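Heat-shock protein cognate (HSC) co-chaperone sgt12 (Aspergillus fumigatus, PDB 3SZ7) preferentially binds tail-anchored proteins destined for the endoplasmic reticulum and directs them to the GET pathway via Get4 and Get5, while its TPR domain binds HSC-family chaperones. Local coordinates at residues 20-25 and 51-56; 63-68 and 86-91; 69-74 and 79-84; 96-101 and 122-127. All coordinates share one frame; numbering follows the deposited sequence.

From the N terminus, interaction 1 joins helix 9-23 to helix 45-57, closing a loop that contains helix 27-40 and tying TPR 1 to TPR 2. Interaction 2 then brings helix 61-74 against helix 79-91 and closes a second loop. Interaction 3 uses the same two helices and is nested inside that loop, spanning the short turn between them; together the two tie TPR 2 to TPR 3. Interaction 4 closes last, joining helix 95-109 of TPR 3 to the C-terminal helix 115-133. Interactions 1, 2 and 4 run in series without crossing. Salt bridges couple neighbours: Arg-51 to Asp-67 links interactions 1 and 2, and Arg-89 to Glu-69 links interactions 2 and 3.

Interaction 1: residues 20-25 and 51-56; sequences AAMARK and RAAAYS
Met-22 and Ala-54 mark the closest backbone approach of segments 20-25 and 51-56, with their CA atoms 6.9 Å apart. The gap is bridged by one side chain, that of Met-22. This is the helix stacking of a tetratricopeptide repeat array: the leading helix of TPR 1, 9-23, lies beside the leading helix of TPR 2, 45-57. Segment 20-25 is the C-terminal end of its helix, which finishes in a Schellman motif at Lys-25, where phi is positive and Lys-25 N bonds back to Met-22 O at 2.9 Å.

From segment 20-25 a single residue, Met-22, carries the contact. Its CG stands beside the backbone N (chi1 -71°), and two further bends, at chi2 and chi3, fold the thioether over the alanine face of 51-56. The sulfur does the closest touching, with SD 3.5 Å from Ala-54 CB. The contact is apolar, thioether against the methyls of Ala-53 and Ala-54, and buries 106 Å² in all. Helix 27-40 joins in, as Tyr-34 touches Met-22 and Ile-31 touches Ala-54. The terminal methyl ends the reach, with Met-22 CE 4.2 Å from Ala-53 CB and 4.0 Å from Ala-53 O.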
loop_
_atom_site.group_PDB
_atom_site.type_symbol
_atom_site.label_atom_id
_atom_site.label_comp_id
_atom_site.label_asym_id
_atom_site.label_seq_id
_atom_site.Cartn_x
_atom_site.Cartn_y
_atom_site.Cartn_z
ATOM N N ALA A 20 11.262 -15.497 -4.067
ATOM C CA ALA A 20 11.178 -16.830 -3.483
ATOM C C ALA A 20 11.132 -16.754 -1.962
ATOM O O ALA A 20 10.431 -17.529 -1.315
ATOM C CB ALA A 20 12.348 -17.691 -3.944
ATOM N N ALA A 21 11.884 -15.815 -1.394
ATOM C CA ALA A 21 11.879 -15.604 0.047
ATOM C C ALA A 21 10.489 -15.176 0.519
ATOM O O ALA A 21 9.979 -15.679 1.520
ATOM C CB ALA A 21 12.927 -14.570 0.438
ATOM N N MET A 22 9.881 -14.245 -0.212
ATOM C CA MET A 22 8.509 -13.826 0.063
ATOM C C MET A 22 7.563 -15.022 0.107
ATOM O O MET A 22 6.728 -15.130 1.002
ATOM C CB MET A 22 8.028 -12.830 -0.995
ATOM C CG MET A 22 8.671 -11.461 -0.899
ATOM S SD MET A 22 8.179 -10.590 0.598
ATOM C CE MET A 22 6.429 -10.358 0.305
ATOM N N ALA A 23 7.696 -15.917 -0.865
ATOM C CA ALA A 23 6.839 -17.097 -0.940
ATOM C C ALA A 23 6.966 -17.958 0.313
ATOM O O ALA A 23 6.000 -18.584 0.750
ATOM C CB ALA A 23 7.162 -17.914 -2.180
ATOM N N ARG A 24 8.163 -17.977 0.889
ATOM C CA ARG A 24 8.438 -18.773 2.080
ATOM C C ARG A 24 8.137 -17.995 3.356
ATOM O O ARG A 24 8.287 -18.520 4.461
ATOM C CB ARG A 24 9.897 -19.240 2.089
ATOM C CG ARG A 24 10.261 -20.175 0.948
ATOM C CD ARG A 24 11.672 -20.714 1.118
ATOM N NE ARG A 24 12.676 -19.658 1.022
ATOM C CZ ARG A 24 13.963 -19.822 1.308
ATOM N NH1 ARG A 24 14.409 -21.002 1.719
ATOM N NH2 ARG A 24 14.806 -18.805 1.187
ATOM N N LYS A 25 7.717 -16.743 3.189
ATOM C CA LYS A 25 7.401 -15.854 4.303
ATOM C C LYS A 25 8.640 -15.438 5.097
ATOM O O LYS A 25 8.543 -15.050 6.263
ATOM C CB LYS A 25 6.344 -16.483 5.218
ATOM C CG LYS A 25 5.089 -16.907 4.476
ATOM C CD LYS A 25 4.016 -17.417 5.422
ATOM C CE LYS A 25 2.813 -17.922 4.647
ATOM N NZ LYS A 25 2.302 -16.891 3.702
ATOM N N ARG A 51 10.280 -4.620 -2.454
ATOM C CA ARG A 51 10.735 -4.432 -1.082
ATOM C C ARG A 51 9.623 -3.835 -0.221
ATOM O O ARG A 51 9.514 -4.138 0.969
ATOM C CB ARG A 51 12.005 -3.575 -1.005
ATOM C CG ARG A 51 12.688 -3.665 0.357
ATOM C CD ARG A 51 14.058 -3.004 0.384
ATOM N NE ARG A 51 13.972 -1.567 0.149
ATOM C CZ ARG A 51 15.018 -0.748 0.152
ATOM N NH1 ARG A 51 16.238 -1.225 0.387
ATOM N NH2 ARG A 51 14.844 0.548 -0.076
ATOM N N ALA A 52 8.800 -2.985 -0.826
ATOM C CA ALA A 52 7.636 -2.430 -0.132
ATOM C C ALA A 52 6.689 -3.537 0.316
ATOM O O ALA A 52 6.140 -3.483 1.412
ATOM C CB ALA A 52 6.902 -1.423 -1.014
ATOM N N ALA A 53 6.502 -4.545 -0.531
ATOM C CA ALA A 53 5.613 -5.651 -0.191
ATOM C C ALA A 53 6.156 -6.412 1.010
ATOM O O ALA A 53 5.392 -6.856 1.879
ATOM C CB ALA A 53 5.440 -6.590 -1.379
ATOM N N ALA A 54 7.478 -6.563 1.052
ATOM C CA ALA A 54 8.134 -7.279 2.141
ATOM C C ALA A 54 8.045 -6.488 3.443
ATOM O O ALA A 54 7.827 -7.060 4.518
ATOM C CB ALA A 54 9.594 -7.570 1.782
ATOM N N TYR A 55 8.208 -5.171 3.349
ATOM C CA TYR A 55 8.037 -4.317 4.515
ATOM C C TYR A 55 6.602 -4.408 5.038
ATOM O O TYR A 55 6.388 -4.573 6.235
ATOM C CB TYR A 55 8.405 -2.870 4.191
ATOM C CG TYR A 55 9.893 -2.586 4.273
ATOM C CD1 TYR A 55 10.642 -3.019 5.359
ATOM C CD2 TYR A 55 10.544 -1.890 3.262
ATOM C CE1 TYR A 55 12.004 -2.760 5.439
ATOM C CE2 TYR A 55 11.901 -1.629 3.333
ATOM C CZ TYR A 55 12.623 -2.067 4.425
ATOM O OH TYR A 55 13.972 -1.808 4.499
ATOM N N SER A 56 5.627 -4.313 4.138
ATOM C CA SER A 56 4.215 -4.401 4.528
ATOM C C SER A 56 3.884 -5.732 5.201
ATOM O O SER A 56 3.172 -5.765 6.206
ATOM C CB SER A 56 3.292 -4.186 3.325
ATOM O OG SER A 56 3.210 -2.818 2.962
#

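Interaction 2: residues 63-68 and 86-91; sequences KAAEDA and GLARFD
Ala-88 has the most surface buried here, 51 Å², and its partners are Ala-65 and Ala-64, with 33 and 16 Å². The three form an all-alanine seam in the tetratricopeptide superhelix, where the second helix of TPR 2, 61-74, meets the first helix of TPR 3, 79-91.

Ala-88 points its methyl toward the other helix and seats it on the backbone. Its CB lies 3.7 Å from Ala-65 N and 3.8 Å from Ala-65 CA, so part of the contact is methyl against main chain. The backbones can come this near because nothing larger than a methyl stands between them: the CA atoms of Ala-65 and Ala-88 are only 5.3 Å apart.

Ala-65 contributes its own methyl alongside, directed toward 86-91, and also touches Met-92 in the loop after helix 79-91. Ala-64, likewise directed toward 86-91, serves two neighbours, since it also packs on Tyr-55 and Ser-56 of helix 45-57. All three alanines are buried, and the contact between them is apolar.

Polar ties lie at the margin. Arg-89 leaves the seam to form a salt bridge with Glu-69 through NH2, and its NH1 bonds to Gly-97 O, so one guanidinium group links helices 61-74, 79-91 and 95-109. Asp-67, on another side of helix 61-74, pairs with Arg-51. At the centre of the seam the Ala-88 methyl is equally near both opposing methyls, its CB 3.9 Å from Ala-64 CB and 3.9 Å from Ala-65 CB.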
loop_
_atom_site.group_PDB
_atom_site.type_symbol
_atom_site.label_atom_id
_atom_site.label_comp_id
_atom_site.label_asym_id
_atom_site.label_seq_id
_atom_site.Cartn_x
_atom_site.Cartn_y
_atom_site.Cartn_z
ATOM N N LYS A 63 8.162 2.138 6.326
ATOM C CA LYS A 63 9.205 1.767 5.383
ATOM C C LYS A 63 8.593 1.339 4.054
ATOM O O LYS A 63 9.116 1.673 2.986
ATOM C CB LYS A 63 10.092 0.656 5.950
ATOM C CG LYS A 63 10.886 1.071 7.186
ATOM C CD LYS A 63 12.157 0.257 7.337
ATOM C CE LYS A 63 13.241 0.756 6.392
ATOM N NZ LYS A 63 13.725 2.113 6.768
ATOM N N ALA A 64 7.484 0.605 4.123
ATOM C CA ALA A 64 6.754 0.216 2.920
ATOM C C ALA A 64 6.321 1.456 2.139
ATOM O O ALA A 64 6.493 1.524 0.919
ATOM C CB ALA A 64 5.531 -0.636 3.288
ATOM N N ALA A 65 5.766 2.436 2.845
ATOM C CA ALA A 65 5.300 3.658 2.206
ATOM C C ALA A 65 6.441 4.427 1.540
ATOM O O ALA A 65 6.289 4.943 0.434
ATOM C CB ALA A 65 4.567 4.545 3.206
ATOM N N GLU A 66 7.589 4.499 2.202
ATOM C CA GLU A 66 8.717 5.215 1.616
ATOM C C GLU A 66 9.223 4.539 0.335
ATOM O O GLU A 66 9.497 5.208 -0.655
ATOM C CB GLU A 66 9.834 5.420 2.641
ATOM C CG GLU A 66 9.428 6.371 3.763
ATOM C CD GLU A 66 10.584 6.766 4.662
ATOM O OE1 GLU A 66 11.617 6.063 4.659
ATOM O OE2 GLU A 66 10.455 7.786 5.373
ATOM N N ASP A 67 9.323 3.213 0.345
ATOM C CA ASP A 67 9.704 2.489 -0.867
ATOM C C ASP A 67 8.694 2.719 -1.986
ATOM O O ASP A 67 9.066 3.036 -3.119
ATOM C CB ASP A 67 9.820 0.989 -0.604
ATOM C CG ASP A 67 11.193 0.589 -0.116
ATOM O OD1 ASP A 67 12.077 1.472 -0.015
ATOM O OD2 ASP A 67 11.389 -0.615 0.160
ATOM N N ALA A 68 7.413 2.526 -1.674
ATOM C CA ALA A 68 6.373 2.681 -2.678
ATOM C C ALA A 68 6.326 4.115 -3.206
ATOM O O ALA A 68 6.198 4.334 -4.408
ATOM C CB ALA A 68 5.008 2.242 -2.123
ATOM N N GLY A 86 -0.950 2.622 -1.574
ATOM C CA GLY A 86 -2.302 2.653 -1.044
ATOM C C GLY A 86 -2.444 1.766 0.175
ATOM O O GLY A 86 -3.004 2.176 1.188
ATOM N N LEU A 87 -1.941 0.540 0.084
ATOM C CA LEU A 87 -2.048 -0.393 1.202
ATOM C C LEU A 87 -1.224 0.080 2.394
ATOM O O LEU A 87 -1.673 0.017 3.530
ATOM C CB LEU A 87 -1.627 -1.803 0.781
ATOM C CG LEU A 87 -1.821 -2.900 1.830
ATOM C CD1 LEU A 87 -3.266 -2.943 2.309
ATOM C CD2 LEU A 87 -1.413 -4.257 1.263
ATOM N N ALA A 88 -0.009 0.545 2.137
ATOM C CA ALA A 88 0.839 1.021 3.219
ATOM C C ALA A 88 0.187 2.189 3.958
ATOM O O ALA A 88 0.193 2.236 5.190
ATOM C CB ALA A 88 2.233 1.404 2.694
ATOM N N ARG A 89 -0.381 3.130 3.214
ATOM C CA ARG A 89 -1.046 4.269 3.851
ATOM C C ARG A 89 -2.299 3.822 4.599
ATOM O O ARG A 89 -2.594 4.320 5.684
ATOM C CB ARG A 89 -1.388 5.342 2.820
ATOM C CG ARG A 89 -0.155 6.064 2.265
ATOM C CD ARG A 89 -0.536 7.157 1.276
ATOM N NE ARG A 89 0.618 7.956 0.866
ATOM C CZ ARG A 89 0.600 8.816 -0.149
ATOM N NH1 ARG A 89 -0.512 8.981 -0.855
ATOM N NH2 ARG A 89 1.691 9.508 -0.464
ATOM N N PHE A 90 -3.026 2.876 4.015
ATOM C CA PHE A 90 -4.219 2.339 4.656
ATOM C C PHE A 90 -3.844 1.745 6.007
ATOM O O PHE A 90 -4.528 1.973 7.009
ATOM C CB PHE A 90 -4.858 1.275 3.755
ATOM C CG PHE A 90 -6.175 0.763 4.256
ATOM C CD1 PHE A 90 -6.228 -0.208 5.246
ATOM C CD2 PHE A 90 -7.360 1.247 3.733
ATOM C CE1 PHE A 90 -7.445 -0.677 5.702
ATOM C CE2 PHE A 90 -8.583 0.784 4.189
ATOM C CZ PHE A 90 -8.623 -0.185 5.171
ATOM N N ASP A 91 -2.733 1.008 6.036
ATOM C CA ASP A 91 -2.275 0.342 7.252
ATOM C C ASP A 91 -1.709 1.333 8.274
ATOM O O ASP A 91 -1.525 0.998 9.447
ATOM C CB ASP A 91 -1.242 -0.738 6.914
ATOM C CG ASP A 91 -1.855 -1.926 6.188
ATOM O OD1 ASP A 91 -3.085 -2.131 6.297
ATOM O OD2 ASP A 91 -1.103 -2.666 5.515
#

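Interaction 3: residues 69-74 and 79-84; sequences ELATVV and SKAWSR
Thr-72 and Trp-82 make the aromatic part of this contact, a CH-pi interaction. The Thr-72 methyl CG2 sits 3.7 Å from the centroid of the Trp-82 six-membered ring and only 15° off its normal, placing it over the face. Thr-72 CB also lies near the benzo part, 3.7 Å from Trp-82 CZ2.

The apolar part is a pair of methyls, Ala-71 CB and Ala-81 CB, 3.6 Å apart. Ala-81 CB also touches Thr-72 CG2 at 3.7 Å. These small residues join helices 61-74 and 79-91 across the turn from TPR 2 to TPR 3; the segment axes approach to 8.5 Å and run nearly antiparallel, at 150°.

The polar bonds do not join the two segments. One lies within helix 61-74: chi1 of 63° turns Thr-72 OG1 back over its own helix, where it donates to Glu-69 O at 2.6 Å. Glu-69 O accepts from Val-73 N as well. The other runs from Trp-82 NE1 to Pro-76 O in the turn.

Chemically, the two branches of Thr-72 do different work: the hydroxyl is spent on its own helix, fixing the side-chain rotation and leaving the methyl to cover the ring, while the bond to Pro-76 would hold the indole in place.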
loop_
_atom_site.group_PDB
_atom_site.type_symbol
_atom_site.label_atom_id
_atom_site.label_comp_id
_atom_site.label_asym_id
_atom_site.label_seq_id
_atom_site.Cartn_x
_atom_site.Cartn_y
_atom_site.Cartn_z
ATOM N N GLU A 69 6.457 5.093 -2.316
ATOM C CA GLU A 69 6.457 6.488 -2.751
ATOM C C GLU A 69 7.594 6.761 -3.720
ATOM O O GLU A 69 7.393 7.367 -4.769
ATOM C CB GLU A 69 6.586 7.432 -1.566
ATOM C CG GLU A 69 5.312 7.580 -0.766
ATOM C CD GLU A 69 5.481 8.542 0.382
ATOM O OE1 GLU A 69 6.598 8.598 0.936
ATOM O OE2 GLU A 69 4.507 9.245 0.723
ATOM N N LEU A 70 8.793 6.325 -3.358
ATOM C CA LEU A 70 9.945 6.546 -4.221
ATOM C C LEU A 70 9.715 5.921 -5.595
ATOM O O LEU A 70 10.053 6.515 -6.617
ATOM C CB LEU A 70 11.224 6.001 -3.582
ATOM C CG LEU A 70 12.476 6.298 -4.417
ATOM C CD1 LEU A 70 12.603 7.797 -4.647
ATOM C CD2 LEU A 70 13.717 5.738 -3.733
ATOM N N ALA A 71 9.129 4.729 -5.617
ATOM C CA ALA A 71 8.788 4.088 -6.886
ATOM C C ALA A 71 7.811 4.924 -7.712
ATOM O O ALA A 71 7.953 5.014 -8.930
ATOM C CB ALA A 71 8.234 2.694 -6.655
ATOM N N THR A 72 6.821 5.527 -7.058
ATOM C CA THR A 72 5.851 6.356 -7.768
ATOM C C THR A 72 6.467 7.667 -8.236
ATOM O O THR A 72 5.982 8.278 -9.189
ATOM C CB THR A 72 4.597 6.677 -6.917
ATOM O OG1 THR A 72 4.973 7.450 -5.768
ATOM C CG2 THR A 72 3.900 5.398 -6.485
ATOM N N VAL A 73 7.529 8.101 -7.562
ATOM C CA VAL A 73 8.217 9.323 -7.957
ATOM C C VAL A 73 9.067 9.053 -9.193
ATOM O O VAL A 73 9.091 9.849 -10.130
ATOM C CB VAL A 73 9.111 9.874 -6.824
ATOM C CG1 VAL A 73 9.970 11.020 -7.332
ATOM C CG2 VAL A 73 8.258 10.322 -5.643
ATOM N N VAL A 74 9.755 7.917 -9.186
ATOM C CA VAL A 74 10.585 7.497 -10.312
ATOM C C VAL A 74 9.743 7.130 -11.533
ATOM O O VAL A 74 10.082 7.478 -12.665
ATOM C CB VAL A 74 11.470 6.294 -9.923
ATOM C CG1 VAL A 74 12.118 5.677 -11.158
ATOM C CG2 VAL A 74 12.520 6.730 -8.909
ATOM N N SER A 79 1.589 1.163 -12.107
ATOM C CA SER A 79 0.399 1.012 -11.275
ATOM C C SER A 79 0.644 0.211 -10.000
ATOM O O SER A 79 0.052 0.515 -8.966
ATOM C CB SER A 79 -0.769 0.412 -12.075
ATOM O OG SER A 79 -0.582 -0.976 -12.299
ATOM N N LYS A 80 1.507 -0.805 -10.060
ATOM C CA LYS A 80 1.753 -1.637 -8.880
ATOM C C LYS A 80 2.297 -0.824 -7.703
ATOM O O LYS A 80 1.938 -1.074 -6.551
ATOM C CB LYS A 80 2.683 -2.818 -9.197
ATOM C CG LYS A 80 2.664 -3.917 -8.135
ATOM C CD LYS A 80 3.570 -5.095 -8.498
ATOM C CE LYS A 80 3.043 -5.877 -9.692
ATOM N NZ LYS A 80 1.869 -6.734 -9.361
ATOM N N ALA A 81 3.149 0.153 -7.990
ATOM C CA ALA A 81 3.720 0.989 -6.940
ATOM C C ALA A 81 2.631 1.770 -6.210
ATOM O O ALA A 81 2.684 1.928 -4.992
ATOM C CB ALA A 81 4.770 1.936 -7.513
ATOM N N TRP A 82 1.639 2.247 -6.956
ATOM C CA TRP A 82 0.537 3.001 -6.359
ATOM C C TRP A 82 -0.320 2.096 -5.482
ATOM O O TRP A 82 -0.823 2.523 -4.439
ATOM C CB TRP A 82 -0.338 3.646 -7.434
ATOM C CG TRP A 82 0.303 4.796 -8.137
ATOM C CD1 TRP A 82 0.741 4.825 -9.430
ATOM C CD2 TRP A 82 0.578 6.091 -7.588
ATOM N NE1 TRP A 82 1.269 6.063 -9.722
ATOM C CE2 TRP A 82 1.186 6.853 -8.609
ATOM C CE3 TRP A 82 0.376 6.677 -6.335
ATOM C CZ2 TRP A 82 1.590 8.177 -8.410
ATOM C CZ3 TRP A 82 0.778 7.993 -6.144
ATOM C CH2 TRP A 82 1.375 8.726 -7.177
ATOM N N SER A 83 -0.494 0.852 -5.915
ATOM C CA SER A 83 -1.260 -0.114 -5.136
ATOM C C SER A 83 -0.559 -0.415 -3.814
ATOM O O SER A 83 -1.206 -0.527 -2.769
ATOM C CB SER A 83 -1.476 -1.402 -5.930
ATOM O OG SER A 83 -2.312 -2.291 -5.211
ATOM N N ARG A 84 0.765 -0.550 -3.867
ATOM C CA ARG A 84 1.579 -0.766 -2.675
ATOM C C ARG A 84 1.479 0.415 -1.730
ATOM O O ARG A 84 1.360 0.236 -0.522
ATOM C CB ARG A 84 3.048 -0.946 -3.053
ATOM C CG ARG A 84 3.321 -2.157 -3.895
ATOM C CD ARG A 84 3.669 -3.346 -3.037
ATOM N NE ARG A 84 3.957 -4.499 -3.875
ATOM C CZ ARG A 84 3.137 -5.529 -4.030
ATOM N NH1 ARG A 84 1.982 -5.564 -3.377
ATOM N NH2 ARG A 84 3.480 -6.532 -4.821
#

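Interaction 4: residues 96-101 and 122-127; sequences KGAKEA and ETTKRK
Thr-124 set against Ala-98 and Lys-99 makes a mainly van der Waals helix-helix contact between the second helix of TPR 3, 95-109, and helix 115-133, which follows the last repeat in the way a C-terminal capping helix does in many TPR domains. The short axes pass 9.2 Å apart at 149°, nearly antiparallel, and the nearest CA atoms, of Lys-99 and Thr-124, are 6.0 Å apart.

The inner half is the threonine. With OG1 beside the backbone N (chi1 -58°), CG2 falls anti to that nitrogen and meets Lys-99 N at 3.6 Å and Lys-99 CB at 3.8 Å. Ala-98 CB is a further, looser neighbour, 4.1 Å from Thr-124 CG2. The hydroxyl takes no polar partner from segment 96-101: OG1 bonds to Gly-120 O one turn back in its own helix.

The outer half is more open. The Lys-99 and Lys-125 chains cross obliquely, with Lys-99 CE 4.2 Å from Lys-125 CE. Their ammonium nitrogens remain 5.9 Å apart, and Lys-99 NZ forms a salt bridge with Glu-103, which probably eases the repulsion.

Around this contact, Leu-121 and Ile-128 of helix 115-133 also touch Lys-99. Helix 79-91 supplies a third wall, as Phe-90 packs on Thr-123, Thr-124 and Lys-127, so helix 115-133 rests on both helices of TPR 3.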
loop_
_atom_site.group_PDB
_atom_site.type_symbol
_atom_site.label_atom_id
_atom_site.label_comp_id
_atom_site.label_asym_id
_atom_site.label_seq_id
_atom_site.Cartn_x
_atom_site.Cartn_y
_atom_site.Cartn_z
ATOM N N LYS A 96 -7.088 9.203 3.743
ATOM C CA LYS A 96 -7.093 10.194 2.672
ATOM C C LYS A 96 -5.960 9.924 1.681
ATOM O O LYS A 96 -6.162 9.951 0.462
ATOM C CB LYS A 96 -6.953 11.603 3.240
ATOM C CG LYS A 96 -6.953 12.683 2.170
ATOM C CD LYS A 96 -6.783 14.069 2.776
ATOM C CE LYS A 96 -6.711 15.137 1.695
ATOM N NZ LYS A 96 -7.941 15.156 0.858
ATOM N N GLY A 97 -4.770 9.667 2.211
ATOM C CA GLY A 97 -3.611 9.381 1.385
ATOM C C GLY A 97 -3.743 8.063 0.639
ATOM O O GLY A 97 -3.290 7.934 -0.502
ATOM N N ALA A 98 -4.363 7.079 1.278
ATOM C CA ALA A 98 -4.596 5.798 0.614
ATOM C C ALA A 98 -5.566 5.972 -0.550
ATOM O O ALA A 98 -5.366 5.410 -1.625
ATOM C CB ALA A 98 -5.124 4.757 1.609
ATOM N N LYS A 99 -6.614 6.762 -0.341
ATOM C CA LYS A 99 -7.581 7.013 -1.397
ATOM C C LYS A 99 -6.896 7.638 -2.612
ATOM O O LYS A 99 -7.100 7.197 -3.748
ATOM C CB LYS A 99 -8.702 7.921 -0.889
ATOM C CG LYS A 99 -9.688 8.361 -1.967
ATOM C CD LYS A 99 -10.760 9.258 -1.357
ATOM C CE LYS A 99 -11.783 9.709 -2.396
ATOM N NZ LYS A 99 -11.245 10.761 -3.303
ATOM N N GLU A 100 -6.070 8.654 -2.369
ATOM C CA GLU A 100 -5.333 9.316 -3.447
ATOM C C GLU A 100 -4.415 8.349 -4.192
ATOM O O GLU A 100 -4.349 8.374 -5.415
ATOM C CB GLU A 100 -4.529 10.501 -2.903
ATOM C CG GLU A 100 -5.408 11.598 -2.322
ATOM C CD GLU A 100 -4.611 12.746 -1.730
ATOM O OE1 GLU A 100 -3.373 12.623 -1.605
ATOM O OE2 GLU A 100 -5.231 13.773 -1.387
ATOM N N ALA A 101 -3.709 7.496 -3.452
ATOM C CA ALA A 101 -2.792 6.549 -4.087
ATOM C C ALA A 101 -3.547 5.542 -4.947
ATOM O O ALA A 101 -3.124 5.223 -6.058
ATOM C CB ALA A 101 -1.941 5.829 -3.049
ATOM N N GLU A 122 -12.522 1.123 -2.845
ATOM C CA GLU A 122 -13.860 0.977 -2.290
ATOM C C GLU A 122 -13.804 0.930 -0.764
ATOM O O GLU A 122 -14.560 1.622 -0.077
ATOM C CB GLU A 122 -14.522 -0.301 -2.808
ATOM C CG GLU A 122 -15.843 -0.604 -2.114
ATOM C CD GLU A 122 -16.394 -1.980 -2.446
ATOM O OE1 GLU A 122 -16.109 -2.497 -3.547
ATOM O OE2 GLU A 122 -17.117 -2.543 -1.598
ATOM N N THR A 123 -12.910 0.100 -0.239
ATOM C CA THR A 123 -12.775 -0.068 1.206
ATOM C C THR A 123 -12.303 1.216 1.889
ATOM O O THR A 123 -12.798 1.568 2.961
ATOM C CB THR A 123 -11.830 -1.234 1.541
ATOM O OG1 THR A 123 -12.440 -2.461 1.128
ATOM C CG2 THR A 123 -11.554 -1.295 3.033
ATOM N N THR A 124 -11.359 1.916 1.262
ATOM C CA THR A 124 -10.884 3.196 1.786
ATOM C C THR A 124 -12.002 4.242 1.816
ATOM O O THR A 124 -12.182 4.952 2.810
ATOM C CB THR A 124 -9.710 3.730 0.949
ATOM O OG1 THR A 124 -8.656 2.761 0.945
ATOM C CG2 THR A 124 -9.182 5.040 1.536
ATOM N N LYS A 125 -12.761 4.340 0.732
ATOM C CA LYS A 125 -13.863 5.297 0.696
ATOM C C LYS A 125 -14.903 4.970 1.763
ATOM O O LYS A 125 -15.505 5.867 2.350
ATOM C CB LYS A 125 -14.543 5.298 -0.669
ATOM C CG LYS A 125 -13.752 5.946 -1.785
ATOM C CD LYS A 125 -14.541 5.860 -3.088
ATOM C CE LYS A 125 -13.810 6.534 -4.235
ATOM N NZ LYS A 125 -14.638 6.506 -5.468
ATOM N N ARG A 126 -15.136 3.683 1.987
ATOM C CA ARG A 126 -16.136 3.289 2.962
ATOM C C ARG A 126 -15.683 3.697 4.358
ATOM O O ARG A 126 -16.502 4.108 5.183
ATOM C CB ARG A 126 -16.414 1.787 2.886
ATOM C CG ARG A 126 -17.477 1.308 3.856
ATOM C CD ARG A 126 -17.857 -0.147 3.594
ATOM N NE ARG A 126 -18.511 -0.300 2.298
ATOM C CZ ARG A 126 -17.993 -0.959 1.265
ATOM N NH1 ARG A 126 -16.810 -1.551 1.373
ATOM N NH2 ARG A 126 -18.670 -1.035 0.125
ATOM N N LYS A 127 -14.382 3.580 4.614
ATOM C CA LYS A 127 -13.812 3.967 5.910
ATOM C C LYS A 127 -13.947 5.468 6.119
ATOM O O LYS A 127 -14.251 5.931 7.216
ATOM C CB LYS A 127 -12.333 3.580 5.998
ATOM C CG LYS A 127 -12.060 2.095 5.793
ATOM C CD LYS A 127 -12.132 1.303 7.086
ATOM C CE LYS A 127 -11.972 -0.192 6.805
ATOM N NZ LYS A 127 -11.109 -0.889 7.804
#